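Local coordinates for protein ionotropic glutamate receptor bacterial homologue (Nostoc punctiforme, PDB 2PYY) that binds L-glutamate as the ligand-binding core of a bacterial ionotropic glutamate receptor homologue, probably coupling agonist capture to opening of an ion channel, at residues B[9-14]-B[44-49]. Residues are numbered along the deposited sequence; the frame is centred on the assembly and turned at random.
Sequences TRVIPP and LIEYSS. With GLU (glutamic acid), chain E.
The guanidinium of R10 lies between S48 and the bound glutamate: S48 O is over one face and the ligand's side-chain carboxylate over the other, each nearer the margin than the centre. The carboxylate is modelled tightly against the group, so its exact placement is doubtful; R10 NH2 to GLU OE1 is 2.8 Å. Obliquely to the same group comes the backbone of S49, whose CA is 3.1 Å from R10 NH1. R10 leaves the strand with CG anti to its backbone N (chi1 180°), then bends at chi2 (-100°), reaching the ligand; a weak hydrogen bond runs from R10 NE back to V11 O. A leucine here would probably leave the ligand's side-chain carboxylate without the guanidinium charge that faces it. Behind the pocket, strands 5-10 and 42-47 run parallel in the three-stranded sheet of one lobe of this periplasmic-binding-protein fold. T9 N donates to I45 O at 2.8 Å and Y47 N to T9 O at 2.9 Å, so T9 is gripped through both its backbone polar atoms. Past the paired residues a water accepts from V11 N and donates to Y47 O. T9 CG2 packs against L44 CB, 3.9 Å away, the side chains crossing at about a right angle, while T9 OG1 is buried without a polar partner. V11 CG2 touches E46 OE1, and S49 OG caps helix 50-58 through E52 N.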
loop_
_atom_site.group_PDB
_atom_site.type_symbol
_atom_site.label_atom_id
_atom_site.label_comp_id
_atom_site.label_asym_id
_atom_site.label_seq_id
_atom_site.Cartn_x
_atom_site.Cartn_y
_atom_site.Cartn_z
ATOM N N THR B 9 18.298 -2.664 5.602
ATOM C CA THR B 9 17.478 -3.692 6.214
ATOM C C THR B 9 16.765 -3.055 7.401
ATOM O O THR B 9 17.160 -1.994 7.872
ATOM C CB THR B 9 18.308 -4.911 6.703
ATOM O OG1 THR B 9 19.095 -4.562 7.854
ATOM C CG2 THR B 9 19.216 -5.406 5.590
ATOM N N ARG B 10 15.710 -3.707 7.865
ATOM C CA ARG B 10 14.938 -3.235 8.995
ATOM C C ARG B 10 14.608 -4.503 9.779
ATOM O O ARG B 10 14.187 -5.517 9.212
ATOM C CB ARG B 10 13.678 -2.523 8.489
ATOM C CG ARG B 10 12.764 -1.973 9.565
ATOM C CD ARG B 10 11.600 -2.917 9.785
ATOM N NE ARG B 10 10.804 -2.569 10.953
ATOM C CZ ARG B 10 10.158 -1.419 11.117
ATOM N NH1 ARG B 10 10.203 -0.483 10.175
ATOM N NH2 ARG B 10 9.478 -1.190 12.235
ATOM N N VAL B 11 14.857 -4.448 11.081
ATOM C CA VAL B 11 14.616 -5.566 11.983
ATOM C C VAL B 11 13.124 -5.791 12.196
ATOM O O VAL B 11 12.415 -4.912 12.672
ATOM C CB VAL B 11 15.310 -5.319 13.337
ATOM C CG1 VAL B 11 15.078 -6.508 14.277
ATOM C CG2 VAL B 11 16.810 -5.115 13.107
ATOM N N ILE B 12 12.657 -6.979 11.826
ATOM C CA ILE B 12 11.252 -7.346 11.962
ATOM C C ILE B 12 11.135 -8.869 11.813
ATOM O O ILE B 12 10.982 -9.388 10.713
ATOM C CB ILE B 12 10.376 -6.628 10.888
ATOM C CG1 ILE B 12 8.928 -7.124 10.982
ATOM C CG2 ILE B 12 10.959 -6.840 9.491
ATOM C CD1 ILE B 12 7.914 -6.002 10.907
ATOM N N PRO B 13 11.236 -9.606 12.930
ATOM C CA PRO B 13 11.144 -11.067 12.906
ATOM C C PRO B 13 9.784 -11.574 12.463
ATOM O O PRO B 13 8.761 -10.931 12.696
ATOM C CB PRO B 13 11.505 -11.464 14.340
ATOM C CG PRO B 13 11.081 -10.283 15.150
ATOM C CD PRO B 13 11.539 -9.118 14.284
ATOM N N PRO B 14 9.750 -12.751 11.816
ATOM C CA PRO B 14 10.902 -13.604 11.500
ATOM C C PRO B 14 11.586 -13.310 10.161
ATOM O O PRO B 14 12.340 -14.148 9.655
ATOM C CB PRO B 14 10.294 -14.998 11.524
ATOM C CG PRO B 14 8.963 -14.750 10.881
ATOM C CD PRO B 14 8.485 -13.450 11.511
ATOM N N LEU B 44 24.995 -4.958 4.705
ATOM C CA LEU B 44 23.692 -4.605 5.248
ATOM C C LEU B 44 23.717 -3.438 6.233
ATOM O O LEU B 44 24.472 -3.451 7.204
ATOM C CB LEU B 44 23.069 -5.838 5.904
ATOM C CG LEU B 44 23.043 -7.120 5.065
ATOM C CD1 LEU B 44 22.172 -8.136 5.789
ATOM C CD2 LEU B 44 22.487 -6.848 3.656
ATOM N N ILE B 45 22.880 -2.441 5.964
ATOM C CA ILE B 45 22.769 -1.256 6.804
ATOM C C ILE B 45 21.391 -1.214 7.468
ATOM O O ILE B 45 20.366 -1.175 6.782
ATOM C CB ILE B 45 22.950 0.017 5.972
ATOM C CG1 ILE B 45 24.264 -0.071 5.184
ATOM C CG2 ILE B 45 22.963 1.243 6.895
ATOM C CD1 ILE B 45 24.472 1.101 4.230
ATOM N N GLU B 46 21.374 -1.224 8.798
ATOM C CA GLU B 46 20.130 -1.214 9.581
ATOM C C GLU B 46 19.461 0.150 9.672
ATOM O O GLU B 46 20.138 1.156 9.872
ATOM C CB GLU B 46 20.419 -1.740 11.004
ATOM C CG GLU B 46 19.226 -1.775 11.974
ATOM C CD GLU B 46 19.580 -2.464 13.297
ATOM O OE1 GLU B 46 18.739 -2.527 14.222
ATOM O OE2 GLU B 46 20.714 -2.963 13.421
ATOM N N TYR B 47 18.142 0.169 9.497
ATOM C CA TYR B 47 17.357 1.396 9.629
ATOM C C TYR B 47 16.241 1.109 10.628
ATOM O O TYR B 47 15.811 -0.037 10.786
ATOM C CB TYR B 47 16.841 1.866 8.272
ATOM C CG TYR B 47 17.972 2.440 7.443
ATOM C CD1 TYR B 47 18.465 3.730 7.700
ATOM C CD2 TYR B 47 18.601 1.675 6.446
ATOM C CE1 TYR B 47 19.548 4.249 6.996
ATOM C CE2 TYR B 47 19.692 2.185 5.732
ATOM C CZ TYR B 47 20.155 3.469 6.013
ATOM O OH TYR B 47 21.209 3.984 5.300
ATOM N N SER B 48 15.779 2.152 11.297
ATOM C CA SER B 48 14.796 2.011 12.357
ATOM C C SER B 48 13.316 1.931 11.985
ATOM O O SER B 48 12.484 1.571 12.822
ATOM C CB SER B 48 14.996 3.157 13.349
ATOM O OG SER B 48 14.254 2.944 14.537
ATOM N N SER B 49 12.983 2.262 10.747
ATOM C CA SER B 49 11.597 2.243 10.329
ATOM C C SER B 49 11.555 2.155 8.817
ATOM O O SER B 49 12.561 2.378 8.143
ATOM C CB SER B 49 10.875 3.527 10.776
ATOM O OG SER B 49 11.371 4.667 10.057
HETATM N N GLU E . 4.977 -4.312 5.840
HETATM C CA GLU E . 4.999 -3.023 6.591
HETATM C C GLU E . 5.275 -1.870 5.631
HETATM O O GLU E . 5.901 -2.125 4.581
HETATM C CB GLU E . 6.087 -3.057 7.665
HETATM C CG GLU E . 6.108 -1.828 8.569
HETATM C CD GLU E . 7.293 -1.815 9.526
HETATM O OE1 GLU E . 7.300 -0.978 10.452
HETATM O OE2 GLU E . 8.216 -2.638 9.346
HETATM O OXT GLU E . 4.872 -0.729 5.936
HETATM O O HOH W 1 14.551 -1.932 12.335
#